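Local atomic coordinates of mandelate racemase/muconate lactonizing enzyme (Jannaschia sp., PDB entry 4J3Z), a protein that is probably an enolase-superfamily isomerase or lyase of the mandelate racemase/muconate lactonizing type, acting on carboxylate substrates through proton abstraction. Residues A101-L106 / W115-G120; I238-L243 / G260-G265; T267-A272 / K294-L299; A272-A277 / A301-Q306; P309-Y312 / V316-A319. One frame throughout, in Å; residues are numbered along the deposited sequence. Where two conformers were deposited one is given.

Contact 1 (A101-L106 / W115-G120); sequences ACWDIL and WAMLGG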
# COMPACT_ATOMS: atom_id res chain seq x y z
N ALA D 101 -17.48 39.17 -0.09
CA ALA D 101 -18.09 40.46 -0.46
C ALA D 101 -18.85 40.37 -1.78
O ALA D 101 -19.89 41.01 -1.94
CB ALA D 101 -17.04 41.57 -0.52
N CYS D 102 -18.32 39.58 -2.71
CA CYS D 102 -19.00 39.28 -3.98
C CYS D 102 -20.34 38.59 -3.75
O CYS D 102 -21.37 39.11 -4.16
CB CYS D 102 -18.10 38.44 -4.90
SG CYS D 102 -16.68 39.35 -5.56
N TRP D 103 -20.32 37.43 -3.08
CA TRP D 103 -21.55 36.70 -2.74
C TRP D 103 -22.60 37.58 -2.04
O TRP D 103 -23.81 37.37 -2.21
CB TRP D 103 -21.24 35.48 -1.86
CG TRP D 103 -20.59 34.35 -2.59
CD1 TRP D 103 -19.30 33.91 -2.45
CD2 TRP D 103 -21.20 33.49 -3.56
NE1 TRP D 103 -19.06 32.83 -3.28
CE2 TRP D 103 -20.21 32.56 -3.98
CE3 TRP D 103 -22.47 33.43 -4.14
CZ2 TRP D 103 -20.47 31.58 -4.93
CZ3 TRP D 103 -22.73 32.45 -5.09
CH2 TRP D 103 -21.74 31.54 -5.48
N ASP D 104 -22.14 38.55 -1.26
CA ASP D 104 -23.03 39.55 -0.64
C ASP D 104 -23.67 40.46 -1.70
O ASP D 104 -24.87 40.71 -1.65
CB ASP D 104 -22.28 40.37 0.42
CG ASP D 104 -23.21 41.03 1.44
OD1 ASP D 104 -24.30 40.47 1.71
OD2 ASP D 104 -22.84 42.11 1.96
N ILE D 105 -22.87 40.92 -2.66
CA ILE D 105 -23.38 41.73 -3.78
C ILE D 105 -24.29 40.91 -4.71
O ILE D 105 -25.25 41.44 -5.25
CB ILE D 105 -22.25 42.37 -4.62
CG1 ILE D 105 -21.52 43.44 -3.81
CG2 ILE D 105 -22.79 42.94 -5.93
CD1 ILE D 105 -20.16 43.81 -4.37
N LEU D 106 -23.97 39.63 -4.89
CA LEU D 106 -24.80 38.75 -5.72
C LEU D 106 -26.17 38.52 -5.07
O LEU D 106 -27.20 38.53 -5.75
CB LEU D 106 -24.10 37.42 -5.98
CG LEU D 106 -22.74 37.41 -6.70
CD1 LEU D 106 -22.31 35.98 -7.00
CD2 LEU D 106 -22.77 38.25 -7.97
N TRP D 115 -27.34 31.55 0.93
CA TRP D 115 -27.50 30.09 0.91
C TRP D 115 -28.29 29.57 -0.29
O TRP D 115 -28.01 28.49 -0.80
CB TRP D 115 -28.07 29.52 2.22
CG TRP D 115 -29.38 30.11 2.71
CD1 TRP D 115 -29.54 30.99 3.73
CD2 TRP D 115 -30.71 29.83 2.21
NE1 TRP D 115 -30.88 31.29 3.90
CE2 TRP D 115 -31.61 30.59 2.98
CE3 TRP D 115 -31.22 29.02 1.19
CZ2 TRP D 115 -32.99 30.57 2.76
CZ3 TRP D 115 -32.59 29.00 0.96
CH2 TRP D 115 -33.46 29.77 1.75
N ALA D 116 -29.23 30.38 -0.77
CA ALA D 116 -30.07 30.00 -1.91
C ALA D 116 -29.31 29.98 -3.24
O ALA D 116 -29.90 29.75 -4.30
CB ALA D 116 -31.29 30.91 -1.98
N MET D 117 -28.00 30.23 -3.19
CA MET D 117 -27.15 30.19 -4.39
C MET D 117 -26.09 29.08 -4.27
O MET D 117 -25.22 28.92 -5.15
CB MET D 117 -26.52 31.56 -4.63
CG MET D 117 -27.54 32.67 -4.86
SD MET D 117 -26.83 34.31 -5.10
CE MET D 117 -26.08 34.59 -3.50
N LEU D 118 -26.18 28.32 -3.19
CA LEU D 118 -25.23 27.26 -2.88
C LEU D 118 -25.92 25.91 -2.72
O LEU D 118 -25.34 24.97 -2.17
CB LEU D 118 -24.46 27.59 -1.60
CG LEU D 118 -23.68 28.90 -1.43
CD1 LEU D 118 -23.31 29.06 0.03
CD2 LEU D 118 -22.43 28.93 -2.30
N GLY D 119 -27.16 25.80 -3.17
CA GLY D 119 -27.89 24.53 -3.08
C GLY D 119 -29.15 24.62 -2.25
O GLY D 119 -29.82 23.60 -1.99
N GLY D 120 -29.48 25.84 -1.82
CA GLY D 120 -30.69 26.11 -1.07
C GLY D 120 -30.65 25.70 0.39
O GLY D 120 -29.59 25.40 0.94
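Trp103 and Met117 both hold CG anti to the carbonyl carbon (chi1 -73° and -61°), which points the indole and the thioether chain toward each other between helix 89-109 and the short 3-10 turn that follows it. Both belong to the N-terminal domain of the enolase-type fold, and the turn folds the chain back beside the helix it has just left. The two side chains lie alongside each other, running opposite ways. A bend at chi3 (-65°) tucks Met117 CE against the rim of the indole, 3.8 Å from Trp103 CE3 and close to the ring plane, while Met117 CB lies 3.9 Å from Trp103 CZ3. The sulfur also lies against Leu106, Met117 SD being 4.2 Å from Leu106 CB. Leu118 meets the ring differently: its CD2 stands over one face, near the rim, so edge and face of the indole are both used. Trp291 of helix 290-302 also meets the indole, and Arg110 of a second subunit packs on Met117. Within the turn, Trp115 O accepts from both Leu118 N (3.0 Å) and Gly120 N (3.2 Å).

Contact 2 (I238-L243 / G260-G265); sequences IPPDNL and GERLTG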
# COMPACT_ATOMS: atom_id res chain seq x y z
N ILE D 238 -1.84 18.00 15.85
CA ILE D 238 -0.45 18.17 15.47
C ILE D 238 -0.31 19.39 14.56
O ILE D 238 -1.31 19.84 14.00
CB ILE D 238 0.10 16.88 14.80
CG1 ILE D 238 -0.61 16.60 13.48
CG2 ILE D 238 -0.02 15.68 15.74
CD1 ILE D 238 0.17 15.67 12.59
N PRO D 239 0.91 19.96 14.44
CA PRO D 239 1.04 21.18 13.64
C PRO D 239 0.49 20.98 12.23
O PRO D 239 0.63 19.88 11.67
CB PRO D 239 2.56 21.42 13.59
CG PRO D 239 3.12 20.67 14.73
CD PRO D 239 2.21 19.49 14.96
N PRO D 240 -0.15 22.02 11.66
CA PRO D 240 -0.82 21.93 10.35
C PRO D 240 0.13 21.67 9.18
O PRO D 240 -0.34 21.36 8.08
CB PRO D 240 -1.45 23.32 10.20
CG PRO D 240 -0.61 24.21 11.03
CD PRO D 240 -0.22 23.38 12.22
N ASP D 241 1.44 21.80 9.43
CA ASP D 241 2.48 21.58 8.43
C ASP D 241 2.87 20.11 8.32
O ASP D 241 3.80 19.76 7.58
CB ASP D 241 3.73 22.43 8.75
CG ASP D 241 4.51 21.93 9.99
OD1 ASP D 241 4.10 20.94 10.63
OD2 ASP D 241 5.55 22.55 10.33
N ASN D 242 2.17 19.24 9.05
CA ASN D 242 2.44 17.80 8.98
C ASN D 242 1.20 16.94 8.82
O ASN D 242 0.94 16.03 9.61
CB ASN D 242 3.29 17.34 10.18
CG ASN D 242 3.74 15.89 10.06
OD1 ASN D 242 3.70 15.29 8.98
ND2 ASN D 242 4.15 15.31 11.18
N LEU D 243 0.44 17.20 7.76
CA LEU D 243 -0.76 16.41 7.45
C LEU D 243 -0.54 14.91 7.25
O LEU D 243 -1.46 14.13 7.55
CB LEU D 243 -1.51 16.99 6.25
CG LEU D 243 -1.96 18.43 6.43
CD1 LEU D 243 -2.52 19.01 5.15
CD2 LEU D 243 -2.94 18.59 7.59
N GLY D 260 -8.11 21.75 10.05
CA GLY D 260 -8.23 22.60 8.90
C GLY D 260 -8.48 24.08 9.02
O GLY D 260 -8.69 24.70 8.06
N GLU D 261 -8.43 24.62 10.21
CA GLU D 261 -8.56 26.08 10.42
C GLU D 261 -7.34 26.83 9.90
O GLU D 261 -7.45 28.00 9.51
CB GLU D 261 -8.83 26.42 11.89
CG GLU D 261 -7.60 26.68 12.75
CD GLU D 261 -7.85 27.69 13.85
OE1 GLU D 261 -8.42 27.30 14.90
OE2 GLU D 261 -7.46 28.87 13.68
N ARG D 262 -6.19 26.16 9.88
CA ARG D 262 -4.96 26.77 9.39
C ARG D 262 -4.64 26.33 7.96
O ARG D 262 -3.61 26.71 7.39
CB ARG D 262 -3.82 26.53 10.38
CG ARG D 262 -3.97 27.34 11.67
CD ARG D 262 -2.80 27.19 12.62
NE ARG D 262 -2.95 26.00 13.47
CZ ARG D 262 -2.05 25.57 14.35
NH1 ARG D 262 -0.90 26.21 14.53
NH2 ARG D 262 -2.31 24.47 15.05
N LEU D 263 -5.56 25.56 7.37
CA LEU D 263 -5.42 25.12 5.98
C LEU D 263 -6.11 26.06 4.99
O LEU D 263 -7.13 26.66 5.30
CB LEU D 263 -5.94 23.69 5.80
CG LEU D 263 -5.31 22.56 6.63
CD1 LEU D 263 -5.98 21.24 6.27
CD2 LEU D 263 -3.81 22.46 6.40
N THR D 264 -5.52 26.17 3.80
CA THR D 264 -6.06 27.00 2.74
C THR D 264 -6.05 26.23 1.42
O THR D 264 -5.12 25.47 1.15
CB THR D 264 -5.31 28.35 2.63
OG1 THR D 264 -6.04 29.24 1.79
CG2 THR D 264 -3.90 28.19 2.08
N GLY D 265 -7.08 26.43 0.61
CA GLY D 265 -7.14 25.77 -0.68
C GLY D 265 -7.63 24.34 -0.58
O GLY D 265 -7.13 23.55 0.23
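Arg262, whose guanidinium lies against Pro240, has its NH2 gripped by two acceptors: the carboxylate of Glu236 forms a salt bridge with it, and His211 O adds a weak hydrogen bond. This probably limits the rotation of the group, which turns one face to the proline. Pro240 CD sits 3.5 Å above the guanidinium plane, over its centre and 3.6 Å from Arg262 CZ, so the meeting is a flat cation laid on an aliphatic ring edge. The bend at chi3 (-84°) turns the end of the arginine across the proline, and Pro240 CG lies 3.8 Å from Arg262 NE. Beside this pair, Leu243 and Leu263 meet end to end through their methyls, with CD1 of Leu243 3.9 Å from CD2 of Leu263. The proline is held in a type I turn closed by Asn242 N to Pro239 O at 3.1 Å. A leucine in place of Arg262 would probably leave Glu236 without its charged mate and Pro240 without the flat group that covers it. Thr84 and Phe83 of a third subunit also approach the arginine, making the site part of an assembly interface. The two segments follow the adjacent parallel strands 233-235 and 257-259, and the arrangement is that of neighbouring beta-to-alpha loops in the barrel domain of the enolase superfamily.

Contact 3 (T267-A272 / K294-L299); sequences TEFTQA and KKIATL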
# COMPACT_ATOMS: atom_id res chain seq x y z
N THR D 267 -7.17 21.75 -2.18
CA THR D 267 -6.10 20.75 -2.26
C THR D 267 -5.47 20.37 -0.91
O THR D 267 -5.06 19.21 -0.72
CB THR D 267 -4.98 21.17 -3.24
OG1 THR D 267 -4.11 20.06 -3.49
CG2 THR D 267 -4.17 22.38 -2.70
N GLU D 268 -5.36 21.33 0.00
CA GLU D 268 -4.72 21.08 1.30
C GLU D 268 -5.66 20.31 2.22
O GLU D 268 -5.24 19.38 2.90
CB GLU D 268 -4.27 22.38 1.96
CG GLU D 268 -2.90 22.87 1.50
CD GLU D 268 -2.42 24.13 2.21
OE1 GLU D 268 -3.20 24.79 2.94
OE2 GLU D 268 -1.23 24.47 2.01
N PHE D 269 -6.93 20.71 2.22
CA PHE D 269 -7.98 19.97 2.88
C PHE D 269 -8.05 18.52 2.38
O PHE D 269 -8.15 17.60 3.20
CB PHE D 269 -9.33 20.69 2.68
CG PHE D 269 -9.47 21.93 3.52
CD1 PHE D 269 -8.98 23.15 3.07
CD2 PHE D 269 -10.09 21.88 4.76
CE1 PHE D 269 -9.11 24.30 3.84
CE2 PHE D 269 -10.22 23.02 5.54
CZ PHE D 269 -9.73 24.23 5.08
N THR D 270 -7.99 18.34 1.05
CA THR D 270 -7.91 17.02 0.40
C THR D 270 -6.85 16.13 1.06
O THR D 270 -7.13 14.98 1.42
CB THR D 270 -7.58 17.17 -1.11
OG1 THR D 270 -8.65 17.86 -1.77
CG2 THR D 270 -7.37 15.81 -1.78
N GLN D 271 -5.65 16.67 1.23
CA GLN D 271 -4.56 15.97 1.92
C GLN D 271 -4.90 15.58 3.36
O GLN D 271 -4.46 14.55 3.84
CB GLN D 271 -3.28 16.80 1.86
CG GLN D 271 -2.43 16.51 0.62
CD GLN D 271 -1.85 17.76 -0.03
OE1 GLN D 271 -2.03 17.98 -1.23
NE2 GLN D 271 -1.14 18.58 0.76
N ALA D 272 -5.68 16.41 4.05
CA ALA D 272 -6.12 16.10 5.42
C ALA D 272 -7.18 15.00 5.40
O ALA D 272 -7.32 14.23 6.36
CB ALA D 272 -6.64 17.34 6.12
N LYS D 294 -17.68 25.55 -0.10
CA LYS D 294 -18.56 24.56 -0.74
C LYS D 294 -17.80 23.39 -1.35
O LYS D 294 -18.24 22.24 -1.25
CB LYS D 294 -19.45 25.20 -1.82
CG LYS D 294 -20.75 25.81 -1.33
CD LYS D 294 -21.68 24.78 -0.69
CE LYS D 294 -22.38 23.92 -1.72
NZ LYS D 294 -23.35 23.03 -1.02
N LYS D 295 -16.67 23.64 -1.93
CA LYS D 295 -16.00 22.54 -2.51
C LYS D 295 -15.11 21.77 -1.58
O LYS D 295 -14.80 20.67 -1.83
CB LYS D 295 -15.36 22.92 -3.83
CG LYS D 295 -14.50 24.11 -3.77
CD LYS D 295 -13.74 24.22 -5.04
CE LYS D 295 -14.33 25.19 -6.00
NZ LYS D 295 -13.76 24.95 -7.32
N ILE D 296 -14.76 22.34 -0.46
CA ILE D 296 -14.18 21.60 0.64
C ILE D 296 -15.27 20.71 1.26
O ILE D 296 -15.00 19.60 1.74
CB ILE D 296 -13.57 22.52 1.73
CG1 ILE D 296 -12.48 23.42 1.12
CG2 ILE D 296 -13.03 21.70 2.89
CD1 ILE D 296 -12.15 24.63 1.98
N ALA D 297 -16.50 21.20 1.24
CA ALA D 297 -17.64 20.44 1.78
C ALA D 297 -18.00 19.24 0.91
O ALA D 297 -18.44 18.21 1.42
CB ALA D 297 -18.84 21.35 1.96
N THR D 298 -17.80 19.37 -0.40
CA THR D 298 -18.10 18.28 -1.34
C THR D 298 -17.05 17.18 -1.27
O THR D 298 -17.38 15.98 -1.34
CB THR D 298 -18.24 18.82 -2.78
OG1 THR D 298 -19.49 19.50 -2.90
CG2 THR D 298 -18.22 17.70 -3.79
N LEU D 299 -15.79 17.59 -1.11
CA LEU D 299 -14.70 16.64 -0.89
C LEU D 299 -14.83 15.92 0.44
O LEU D 299 -14.50 14.74 0.55
CB LEU D 299 -13.34 17.34 -0.98
CG LEU D 299 -12.47 17.30 -2.24
CD1 LEU D 299 -12.02 15.89 -2.61
CD2 LEU D 299 -13.13 17.99 -3.42
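Phe269 presents one face of its ring to Ile296, whose CD1 lies 3.8 Å from the ring centroid and 20° off the normal, a CH-pi contact displaced toward the rim at CD1 and CE1. The second branch of the isoleucine lies over the same face, nearer the opposite edge: Ile296 CG2 comes within 3.5 Å of Phe269 CD2. Both branches can reach because chi1 of Ile296 (-59°) sets CG1 beside the backbone N and CG2 anti to it, so that they lie side by side across one face, CD1 over the CD1-CE1 edge and CG2 over the CG-CD2 edge. The pair marks where helix 266-274 and helix 290-302 come close, with the CA atoms of Phe269 and Ile296 6.8 Å apart. These are two helices of the outer layer of the enolase-type barrel, and Leu280 of strand 279-280 touches both Phe269 and Ile296 from the barrel side. The next residue of helix 266-274, Thr270, meets Leu299, about one turn beyond Ile296, with 6.9 Å between their CA atoms. There the hydroxyl is the touching atom, Thr270 OG1 lying 3.9 Å from Leu299 CG. Its polar need is met within its own helix by a hydrogen bond with Val266 O, which leaves the approach to the leucine a plain van der Waals one. Leu299 also packs on Leu299 of a second subunit.

Contact 4 (A272-A277 / A301-Q306); sequences ALHHGA and AAFGAQ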
# COMPACT_ATOMS: atom_id res chain seq x y z
N ALA D 272 -5.68 16.41 4.05
CA ALA D 272 -6.12 16.10 5.42
C ALA D 272 -7.18 15.00 5.40
O ALA D 272 -7.32 14.23 6.36
CB ALA D 272 -6.64 17.34 6.12
N LEU D 273 -7.94 14.95 4.32
CA LEU D 273 -8.95 13.92 4.14
C LEU D 273 -8.31 12.58 3.78
O LEU D 273 -8.76 11.53 4.24
CB LEU D 273 -9.97 14.34 3.08
CG LEU D 273 -10.96 15.43 3.50
CD1 LEU D 273 -11.77 15.87 2.30
CD2 LEU D 273 -11.88 14.97 4.63
N HIS D 274 -7.26 12.63 2.97
CA HIS D 274 -6.55 11.41 2.61
C HIS D 274 -5.78 10.83 3.79
O HIS D 274 -5.47 9.63 3.80
CB HIS D 274 -5.63 11.64 1.41
CG HIS D 274 -6.26 11.26 0.10
ND1 HIS D 274 -6.16 12.05 -1.03
CD2 HIS D 274 -6.99 10.18 -0.26
CE1 HIS D 274 -6.81 11.47 -2.02
NE2 HIS D 274 -7.32 10.33 -1.58
N HIS D 275 -5.52 11.66 4.80
CA HIS D 275 -4.72 11.21 5.94
C HIS D 275 -5.51 10.91 7.20
O HIS D 275 -4.92 10.60 8.24
CB HIS D 275 -3.56 12.18 6.21
CG HIS D 275 -2.37 11.95 5.34
ND1 HIS D 275 -1.90 12.89 4.45
CD2 HIS D 275 -1.56 10.87 5.20
CE1 HIS D 275 -0.84 12.41 3.82
NE2 HIS D 275 -0.62 11.18 4.25
N GLY D 276 -6.84 10.98 7.12
CA GLY D 276 -7.68 10.46 8.18
C GLY D 276 -8.56 11.42 8.96
O GLY D 276 -9.38 10.98 9.77
N ALA D 277 -8.39 12.72 8.75
CA ALA D 277 -9.30 13.68 9.36
C ALA D 277 -10.70 13.39 8.83
O ALA D 277 -10.87 13.14 7.64
CB ALA D 277 -8.90 15.11 9.03
N ALA D 301 -17.71 15.07 1.95
CA ALA D 301 -18.71 14.06 1.63
C ALA D 301 -18.17 12.84 0.87
O ALA D 301 -18.58 11.71 1.13
CB ALA D 301 -19.86 14.69 0.87
N ALA D 302 -17.25 13.07 -0.07
CA ALA D 302 -16.57 11.99 -0.80
C ALA D 302 -15.80 11.01 0.10
O ALA D 302 -15.55 9.86 -0.29
CB ALA D 302 -15.63 12.58 -1.83
N PHE D 303 -15.43 11.48 1.29
CA PHE D 303 -14.70 10.69 2.29
C PHE D 303 -15.57 10.32 3.49
O PHE D 303 -15.07 9.83 4.52
CB PHE D 303 -13.47 11.47 2.78
CG PHE D 303 -12.32 11.45 1.81
CD1 PHE D 303 -11.38 10.42 1.85
CD2 PHE D 303 -12.15 12.46 0.87
CE1 PHE D 303 -10.31 10.40 0.97
CE2 PHE D 303 -11.09 12.44 -0.01
CZ PHE D 303 -10.17 11.41 0.04
N GLY D 304 -16.88 10.57 3.37
CA GLY D 304 -17.82 10.34 4.48
C GLY D 304 -17.54 11.27 5.64
O GLY D 304 -17.96 11.01 6.78
N ALA D 305 -16.82 12.36 5.36
CA ALA D 305 -16.45 13.35 6.37
C ALA D 305 -17.51 14.43 6.52
O ALA D 305 -18.45 14.51 5.72
CB ALA D 305 -15.09 13.96 6.04
N GLN D 306 -17.34 15.29 7.54
CA GLN D 306 -18.30 16.36 7.85
C GLN D 306 -17.62 17.74 7.91
O GLN D 306 -16.39 17.84 8.06
CB GLN D 306 -18.99 16.07 9.19
CG GLN D 306 -19.94 14.89 9.18
CD GLN D 306 -20.57 14.62 10.54
OE1 GLN D 306 -19.88 14.40 11.53
NE2 GLN D 306 -21.89 14.64 10.59
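Leu273 and Phe303 make the more buried, many-atom half of this contact, whereas His274 and the far rim of the phenyl ring make the outer, more solvent-accessible half. Leu273 CB stands over one face of the Phe303 ring, 3.8 Å from its centroid and 19° off the normal, which is a CH-pi contact. Deeper in, the leucine's CD2 methyl is pressed on Ala305 CB at 3.6 Å, so one side chain touches both Phe303 and Ala305. Toward solvent the geometry changes. The edge of Phe303 points into the face of His274 in a T-shaped pair, centroids 4.9 Å apart and planes at 88°. The histidine is exposed and was modelled in two conformers, so this interaction is doubtful as a permanent one; Phe303 of a second subunit packs on the same histidine. Both segments are helix ends turned off by Schellman motifs: Gly276 closes helix 266-274 through Ala277 N to Ala272 O (3.0 Å), and Gly304 closes helix 290-302 through Gly304 N to Ala301 O (3.0 Å) together with Ala305 N to Ala300 O. The chain then leads into the parallel strands 279-280 and 306-307, while Leu246 of helix 246-252 packs on Ala272 and Ala277.

Contact 5 (P309-Y312 / V316-A319); sequences PHLY and VEWA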
# COMPACT_ATOMS: atom_id res chain seq x y z
N PRO D 309 -17.52 24.72 10.14
CA PRO D 309 -16.85 25.99 9.86
C PRO D 309 -16.31 26.65 11.12
O PRO D 309 -17.05 26.86 12.09
CB PRO D 309 -17.94 26.85 9.22
CG PRO D 309 -18.99 25.90 8.77
CD PRO D 309 -18.91 24.70 9.66
N HIS D 310 -15.01 26.94 11.09
CA HIS D 310 -14.27 27.59 12.16
C HIS D 310 -14.69 29.05 12.36
O HIS D 310 -15.13 29.71 11.42
CB HIS D 310 -12.78 27.54 11.80
CG HIS D 310 -11.89 28.30 12.73
ND1 HIS D 310 -11.53 29.61 12.51
CD2 HIS D 310 -11.27 27.92 13.88
CE1 HIS D 310 -10.73 30.01 13.49
NE2 HIS D 310 -10.56 29.00 14.32
N LEU D 311 -14.58 29.54 13.60
CA LEU D 311 -14.76 30.97 13.89
C LEU D 311 -13.96 31.46 15.09
O LEU D 311 -14.32 31.21 16.25
CB LEU D 311 -16.24 31.36 14.04
CG LEU D 311 -16.45 32.87 14.33
CD1 LEU D 311 -16.14 33.74 13.11
CD2 LEU D 311 -17.84 33.16 14.88
N TYR D 312 -12.86 32.16 14.79
CA TYR D 312 -12.19 32.99 15.77
C TYR D 312 -11.95 34.36 15.14
O TYR D 312 -10.81 34.81 15.00
CB TYR D 312 -10.89 32.37 16.27
CG TYR D 312 -10.34 33.09 17.49
CD1 TYR D 312 -11.04 33.09 18.69
CD2 TYR D 312 -9.12 33.76 17.44
CE1 TYR D 312 -10.55 33.75 19.81
CE2 TYR D 312 -8.62 34.42 18.55
CZ TYR D 312 -9.34 34.41 19.73
OH TYR D 312 -8.85 35.06 20.84
N VAL D 316 -18.87 38.93 10.18
CA VAL D 316 -18.97 38.74 8.74
C VAL D 316 -18.59 37.31 8.35
O VAL D 316 -19.39 36.61 7.71
CB VAL D 316 -18.20 39.80 7.92
CG1 VAL D 316 -18.36 39.53 6.43
CG2 VAL D 316 -18.72 41.20 8.23
N GLU D 317 -17.40 36.85 8.76
CA GLU D 317 -17.02 35.44 8.57
C GLU D 317 -18.03 34.49 9.23
O GLU D 317 -18.26 33.38 8.72
CB GLU D 317 -15.61 35.17 9.10
CG GLU D 317 -15.06 33.77 8.78
CD GLU D 317 -13.70 33.51 9.40
OE1 GLU D 317 -13.61 33.41 10.64
OE2 GLU D 317 -12.70 33.40 8.65
N TRP D 318 -18.61 34.91 10.36
CA TRP D 318 -19.67 34.16 11.04
C TRP D 318 -20.89 33.98 10.15
O TRP D 318 -21.35 32.85 9.95
CB TRP D 318 -20.06 34.84 12.36
CG TRP D 318 -21.45 34.48 12.91
CD1 TRP D 318 -22.52 35.31 13.04
CD2 TRP D 318 -21.88 33.19 13.38
NE1 TRP D 318 -23.59 34.63 13.57
CE2 TRP D 318 -23.22 33.33 13.80
CE3 TRP D 318 -21.26 31.94 13.50
CZ2 TRP D 318 -23.96 32.27 14.32
CZ3 TRP D 318 -22.00 30.89 14.02
CH2 TRP D 318 -23.33 31.06 14.43
N ALA D 319 -21.40 35.09 9.61
CA ALA D 319 -22.50 35.05 8.64
C ALA D 319 -22.17 34.07 7.51
O ALA D 319 -22.89 33.10 7.32
CB ALA D 319 -22.78 36.43 8.09
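Leu311 lies at about a right angle to Trp318 and runs antiparallel to Glu317, and these two orientations define the contact. A chi1 of -179° swings CG of the leucine away from its own backbone N, carrying the methyls to the helix. CD2 goes to Trp318 alone, 3.8 Å from Trp318 CB and 3.9 Å from CE3 of the indole. CD1 sits between the start of Trp318 and the extended glutamate, 3.6 Å from Glu317 OE1. This is a carbon against a carboxylate oxygen and lends that oxygen no bond; the polar ends have partners outside the two segments, Glu317 OE2 accepting from Gly285 N and Trp318 NE1 donating to Pro350 O. The backbones are close, 6.5 Å between the CA atoms of Leu311 and Trp318. An alanine at Leu311 is likely to open a gap beside Trp318 CB and, without the methyl against Glu317 OE1, leave that side of the carboxylate less confined. Leu311 N itself is hydrogen-bonded to Glu335 OE1 in strand 334-336. Segment 309-312 joins strand 306-307 to helix 315-327, a beta-to-alpha connection at the C-terminal end of a barrel strand, the end at which enolase-superfamily barrels carry their active sites.

In the fold
Contact 1 lies in the N-terminal domain, while contacts 2 to 5 all fall in the enolase-type barrel. Along the chain contact 1 closes first and contact 2 next; the segments of contacts 3 and 4 then alternate, and contact 5 comes last. Contacts 3 and 4, centres 8 Å apart, use the same pair of helices, 266-274 and 290-302, and share Ala272. Contact 2 touches both from the loops beside them, its centre 12 Å from that of contact 3. Leu118 O to Lys294 NZ links contact 1 to contact 3, so the two domains meet directly. Contacts 1, 3 and 4 also touch the second subunit, which ties this helical surface to the assembly.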